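Methionine-binding protein (Coxiella burnetii, PDB 3TQW) binds methionine and probably delivers it to an ABC transporter as the periplasmic substrate-binding component, a lipoprotein of the NlpA family. Local coordinates at residues N27-H32 with V217-S222; T43-L48 with K65-M70. All coordinates share one frame; numbering follows the deposited sequence.

Contact 1 of 2, residues N27-H32 with V217-S222; sequences NRYGLH and VSALHS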
loop_
_atom_site.group_PDB
_atom_site.type_symbol
_atom_site.label_atom_id
_atom_site.label_comp_id
_atom_site.label_asym_id
_atom_site.label_seq_id
_atom_site.Cartn_x
_atom_site.Cartn_y
_atom_site.Cartn_z
ATOM N N ASN A 27 19.030 -9.238 16.986
ATOM C CA ASN A 27 19.281 -10.548 17.587
ATOM C C ASN A 27 19.993 -11.532 16.669
ATOM O O ASN A 27 20.792 -12.341 17.132
ATOM C CB ASN A 27 17.978 -11.201 18.072
ATOM C CG ASN A 27 17.285 -10.401 19.162
ATOM O OD1 ASN A 27 17.859 -9.474 19.734
ATOM N ND2 ASN A 27 16.039 -10.765 19.460
ATOM N N ARG A 28 19.700 -11.463 15.375
ATOM C CA ARG A 28 20.200 -12.451 14.427
ATOM C C ARG A 28 21.299 -11.909 13.517
ATOM O O ARG A 28 22.120 -12.670 13.008
ATOM C CB ARG A 28 19.051 -13.000 13.575
ATOM C CG ARG A 28 17.976 -13.731 14.368
ATOM C CD ARG A 28 18.497 -15.046 14.926
ATOM N NE ARG A 28 17.439 -15.826 15.566
ATOM C CZ ARG A 28 17.123 -15.744 16.855
ATOM N NH1 ARG A 28 17.780 -14.913 17.652
ATOM N NH2 ARG A 28 16.147 -16.493 17.350
ATOM N N TYR A 29 21.310 -10.597 13.305
ATOM C CA TYR A 29 22.297 -9.986 12.416
ATOM C C TYR A 29 23.259 -9.030 13.111
ATOM O O TYR A 29 24.180 -8.517 12.478
ATOM C CB TYR A 29 21.617 -9.241 11.261
ATOM C CG TYR A 29 20.808 -10.129 10.354
ATOM C CD1 TYR A 29 19.550 -10.576 10.734
ATOM C CD2 TYR A 29 21.297 -10.513 9.112
ATOM C CE1 TYR A 29 18.800 -11.388 9.902
ATOM C CE2 TYR A 29 20.552 -11.322 8.273
ATOM C CZ TYR A 29 19.310 -11.753 8.673
ATOM O OH TYR A 29 18.574 -12.560 7.844
ATOM N N GLY A 30 23.038 -8.778 14.395
ATOM C CA GLY A 30 23.838 -7.812 15.126
ATOM C C GLY A 30 23.719 -6.410 14.552
ATOM O O GLY A 30 24.639 -5.598 14.680
ATOM N N LEU A 31 22.580 -6.115 13.928
ATOM C CA LEU A 31 22.382 -4.834 13.244
ATOM C C LEU A 31 21.399 -3.934 13.999
ATOM O O LEU A 31 20.311 -4.373 14.368
ATOM C CB LEU A 31 21.867 -5.082 11.820
ATOM C CG LEU A 31 21.667 -3.886 10.882
ATOM C CD1 LEU A 31 23.010 -3.271 10.510
ATOM C CD2 LEU A 31 20.911 -4.314 9.633
ATOM N N HIS A 32 21.794 -2.681 14.220
ATOM C CA HIS A 32 20.954 -1.705 14.902
ATOM C C HIS A 32 20.122 -0.932 13.893
ATOM O O HIS A 32 20.659 -0.258 13.011
ATOM C CB HIS A 32 21.802 -0.712 15.700
ATOM C CG HIS A 32 22.488 -1.320 16.881
ATOM N ND1 HIS A 32 21.820 -1.654 18.038
ATOM C CD2 HIS A 32 23.786 -1.650 17.086
ATOM C CE1 HIS A 32 22.676 -2.167 18.906
ATOM N NE2 HIS A 32 23.874 -2.173 18.354
ATOM N N VAL A 217 16.297 -6.435 4.312
ATOM C CA VAL A 217 15.403 -7.196 3.449
ATOM C C VAL A 217 15.335 -8.643 3.918
ATOM O O VAL A 217 14.252 -9.216 4.023
ATOM C CB VAL A 217 15.847 -7.149 1.970
ATOM C CG1 VAL A 217 15.020 -8.111 1.127
ATOM C CG2 VAL A 217 15.729 -5.739 1.434
ATOM N N SER A 218 16.492 -9.230 4.210
ATOM C CA SER A 218 16.530 -10.598 4.713
ATOM C C SER A 218 15.749 -10.764 6.021
ATOM O O SER A 218 14.996 -11.727 6.186
ATOM C CB SER A 218 17.976 -11.061 4.893
ATOM O OG SER A 218 18.690 -10.964 3.671
ATOM N N ALA A 219 15.931 -9.831 6.950
ATOM C CA ALA A 219 15.202 -9.866 8.223
ATOM C C ALA A 219 13.688 -9.816 8.016
ATOM O O ALA A 219 12.932 -10.485 8.726
ATOM C CB ALA A 219 15.645 -8.722 9.122
ATOM N N LEU A 220 13.252 -9.005 7.054
ATOM C CA LEU A 220 11.832 -8.883 6.728
ATOM C C LEU A 220 11.247 -10.161 6.118
ATOM O O LEU A 220 10.030 -10.308 6.034
ATOM C CB LEU A 220 11.589 -7.686 5.802
ATOM C CG LEU A 220 11.659 -6.334 6.514
ATOM C CD1 LEU A 220 11.901 -5.178 5.535
ATOM C CD2 LEU A 220 10.391 -6.118 7.330
ATOM N N HIS A 221 12.118 -11.084 5.715
ATOM C CA HIS A 221 11.690 -12.403 5.244
ATOM C C HIS A 221 11.902 -13.496 6.286
ATOM O O HIS A 221 11.713 -14.677 5.996
ATOM C CB HIS A 221 12.448 -12.785 3.970
ATOM C CG HIS A 221 12.141 -11.908 2.799
ATOM N ND1 HIS A 221 13.123 -11.375 1.992
ATOM C CD2 HIS A 221 10.961 -11.480 2.293
ATOM C CE1 HIS A 221 12.560 -10.649 1.042
ATOM N NE2 HIS A 221 11.249 -10.697 1.202
ATOM N N SER A 222 12.309 -13.115 7.492
ATOM C CA SER A 222 12.578 -14.101 8.536
ATOM C C SER A 222 11.300 -14.800 8.998
ATOM O O SER A 222 10.203 -14.258 8.861
ATOM C CB SER A 222 13.243 -13.437 9.734
ATOM O OG SER A 222 12.344 -12.541 10.366
#

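Contact 2 of 2, residues T43-L48 with K65-M70; sequences TPNEAL and KAQIEM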
loop_
_atom_site.group_PDB
_atom_site.type_symbol
_atom_site.label_atom_id
_atom_site.label_comp_id
_atom_site.label_asym_id
_atom_site.label_seq_id
_atom_site.Cartn_x
_atom_site.Cartn_y
_atom_site.Cartn_z
ATOM N N THR A 43 6.030 11.315 1.766
ATOM C CA THR A 43 7.183 11.827 2.514
ATOM C C THR A 43 8.424 10.918 2.650
ATOM O O THR A 43 9.542 11.407 2.530
ATOM C CB THR A 43 6.749 12.383 3.901
ATOM O OG1 THR A 43 5.774 13.416 3.699
ATOM C CG2 THR A 43 7.938 12.987 4.639
ATOM N N PRO A 44 8.241 9.607 2.918
ATOM C CA PRO A 44 9.436 8.771 3.137
ATOM C C PRO A 44 10.474 8.774 1.994
ATOM O O PRO A 44 11.653 8.586 2.272
ATOM C CB PRO A 44 8.851 7.366 3.331
ATOM C CG PRO A 44 7.492 7.629 3.940
ATOM C CD PRO A 44 6.999 8.872 3.214
ATOM N N ASN A 45 10.056 8.967 0.747
ATOM C CA ASN A 45 11.022 9.044 -0.355
ATOM C C ASN A 45 11.818 10.352 -0.332
ATOM O O ASN A 45 12.978 10.383 -0.739
ATOM C CB ASN A 45 10.350 8.840 -1.719
ATOM C CG ASN A 45 9.986 7.390 -1.982
ATOM O OD1 ASN A 45 10.610 6.468 -1.439
ATOM N ND2 ASN A 45 8.974 7.178 -2.822
ATOM N N GLU A 46 11.198 11.435 0.126
ATOM C CA GLU A 46 11.932 12.684 0.293
ATOM C C GLU A 46 12.945 12.503 1.418
ATOM O O GLU A 46 14.091 12.941 1.308
ATOM C CB GLU A 46 10.988 13.851 0.596
ATOM C CG GLU A 46 11.689 15.169 0.930
ATOM C CD GLU A 46 12.337 15.843 -0.276
ATOM O OE1 GLU A 46 12.032 15.464 -1.429
ATOM O OE2 GLU A 46 13.154 16.765 -0.069
ATOM N N ALA A 47 12.526 11.835 2.491
ATOM C CA ALA A 47 13.429 11.583 3.614
ATOM C C ALA A 47 14.611 10.698 3.203
ATOM O O ALA A 47 15.732 10.877 3.678
ATOM C CB ALA A 47 12.671 10.958 4.780
ATOM N N LEU A 48 14.360 9.748 2.311
ATOM C CA LEU A 48 15.423 8.888 1.799
ATOM C C LEU A 48 16.354 9.685 0.883
ATOM O O LEU A 48 17.579 9.589 0.981
ATOM C CB LEU A 48 14.816 7.704 1.033
ATOM C CG LEU A 48 15.755 6.684 0.394
ATOM C CD1 LEU A 48 16.648 5.999 1.434
ATOM C CD2 LEU A 48 14.926 5.653 -0.368
ATOM N N LYS A 65 7.872 4.445 -8.913
ATOM C CA LYS A 65 8.073 4.934 -10.268
ATOM C C LYS A 65 7.337 6.249 -10.488
ATOM O O LYS A 65 7.862 7.166 -11.117
ATOM C CB LYS A 65 7.611 3.890 -11.289
ATOM C CG LYS A 65 8.446 2.612 -11.278
ATOM C CD LYS A 65 7.880 1.567 -12.233
ATOM C CE LYS A 65 8.757 0.317 -12.269
ATOM N NZ LYS A 65 8.157 -0.771 -13.095
ATOM N N ALA A 66 6.117 6.342 -9.970
ATOM C CA ALA A 66 5.336 7.565 -10.139
ATOM C C ALA A 66 5.984 8.758 -9.427
ATOM O O ALA A 66 6.111 9.840 -10.008
ATOM C CB ALA A 66 3.893 7.356 -9.671
ATOM N N GLN A 67 6.412 8.571 -8.181
ATOM C CA GLN A 67 7.041 9.678 -7.459
ATOM C C GLN A 67 8.424 10.044 -8.014
ATOM O O GLN A 67 8.822 11.206 -7.966
ATOM C CB GLN A 67 7.094 9.455 -5.941
ATOM C CG GLN A 67 7.369 10.775 -5.197
ATOM C CD GLN A 67 7.251 10.698 -3.684
ATOM O OE1 GLN A 67 7.527 9.665 -3.071
ATOM N NE2 GLN A 67 6.863 11.821 -3.068
ATOM N N ILE A 68 9.144 9.066 -8.553
ATOM C CA ILE A 68 10.408 9.352 -9.235
ATOM C C ILE A 68 10.161 10.231 -10.456
ATOM O O ILE A 68 10.905 11.173 -10.724
ATOM C CB ILE A 68 11.132 8.058 -9.669
ATOM C CG1 ILE A 68 11.797 7.391 -8.466
ATOM C CG2 ILE A 68 12.178 8.357 -10.746
ATOM C CD1 ILE A 68 12.398 6.028 -8.773
ATOM N N GLU A 69 9.108 9.925 -11.203
ATOM C CA GLU A 69 8.781 10.725 -12.377
ATOM C C GLU A 69 8.428 12.162 -11.980
ATOM O O GLU A 69 8.742 13.109 -12.701
ATOM C CB GLU A 69 7.646 10.076 -13.168
ATOM C CG GLU A 69 7.125 10.920 -14.317
ATOM C CD GLU A 69 8.168 11.149 -15.401
ATOM O OE1 GLU A 69 9.048 10.278 -15.580
ATOM O OE2 GLU A 69 8.109 12.203 -16.073
HETATM N N MSE A 70 7.781 12.314 -10.828
HETATM C CA MSE A 70 7.364 13.625 -10.340
HETATM C C MSE A 70 8.519 14.443 -9.778
HETATM O O MSE A 70 8.603 15.653 -10.001
HETATM C CB MSE A 70 6.322 13.467 -9.235
HETATM C CG MSE A 70 4.897 13.327 -9.714
HETATM SE SE MSE A 70 3.711 13.189 -8.172
HETATM C CE MSE A 70 3.516 11.249 -8.123
HETATM O O HOH W 1 7.473 9.340 -0.401
#

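Contact 1 of 2, residues N27-H32 with V217-S222
In the lobe of this periplasmic binding protein that is built on the six-stranded mixed sheet, the C-terminal ends of helices 13-29 and 211-220 meet through Y29, S218 and A219. The phenol of Y29 extends to the other helix. Its OH approaches CB of S218 at 3.4 Å. Its CE1 lies 4.2 Å from CB of A219. The methylene of S218 and the methyl of A219 both sit obliquely to the ring. CG of Y29 stands beside its own backbone N, anti to the carbonyl carbon (chi1 -63°), which puts the ring beside the last turn of helix 211-220. G30 follows with positive phi and takes the chain out of the helix toward strand 33-38.

No hydrogen bond joins the two segments. The hydroxyl of S218 makes a weak bond within its own helix, to the carbonyl O of K214. A219 CB also packs on V24, and Y29 also touches Q215, which widens the meeting of the two helices.

The end of helix 211-220 is held locally. The O of A219 accepts two bonds from S222. S222 N is 3.0 Å away from it, and S222 OG is 2.7 Å away, in the carbonyl plane. S222 is also the N-cap of helix 223-233, and its OG accepts from V225 N, so one serine ties the end of one helix to the start of the next. The chemistry between the segments is therefore van der Waals contact, and the hydrogen bonding of the serines serves their own side of the interface.

Contact 2 of 2, residues T43-L48 with K65-M70
This is a buried polar contact between two helices, the short 44-49 and the longer 61-71, in the lobe of the periplasmic binding protein fold that carries the six-stranded sheet. It joins N45 and Q67 by their side-chain amides. Strand 55-60 lies between the two helices in sequence, and N45 packs on its F58, a residue of the methionine pocket. The N45 side chain is about 7 Å from the bound methionine.

ND2 of N45 donates to OE1 of Q67 at 2.9 Å. The N-H...O angle is 150°. The donor lies in the carbonyl plane of Q67, while OE1 is tilted 16° out of the N45 amide plane. The two amide planes are turned 57° apart. Q67 reaches this point with an extended chain, its CG anti to the backbone N.

The N45 amide has further partners. ND2 also bonds to OE1 of Q59, another pocket residue, and OD1 accepts from N56 ND2. Bonds at both ends fix which way round the amide sits. N45 is thus a second-shell residue, and it probably positions Q59 beside the ligand. Q67 is fixed as well, since its NE2 bonds to the carbonyl O of N42.

A water adds a second link between the helices. It accepts from the backbone N of N45 at 2.9 Å and donates to OE1 of Q67 at 2.7 Å, so OE1 accepts from both ND2 of N45 and the water.

Both contacts belong to the lobe built on the six-stranded sheet, but they lie apart. Their centres are about 25 Å from each other, and about 12 Å separates their nearest atoms. In sequence, both segments of contact 2 fall between those of contact 1: 27-32 comes first, then 43-48 and 65-70, and 217-222 returns last. Strand 33-38 follows the first segment of contact 1 and precedes helix 44-49 of contact 2. Strand 75-83 is shared too: V217 and L220 pack on it, as do N45 and L48. Contact 1 joins helix ends about 22 Å from the chain centre, whereas contact 2 holds N45, which is bonded to the pocket residue Q59.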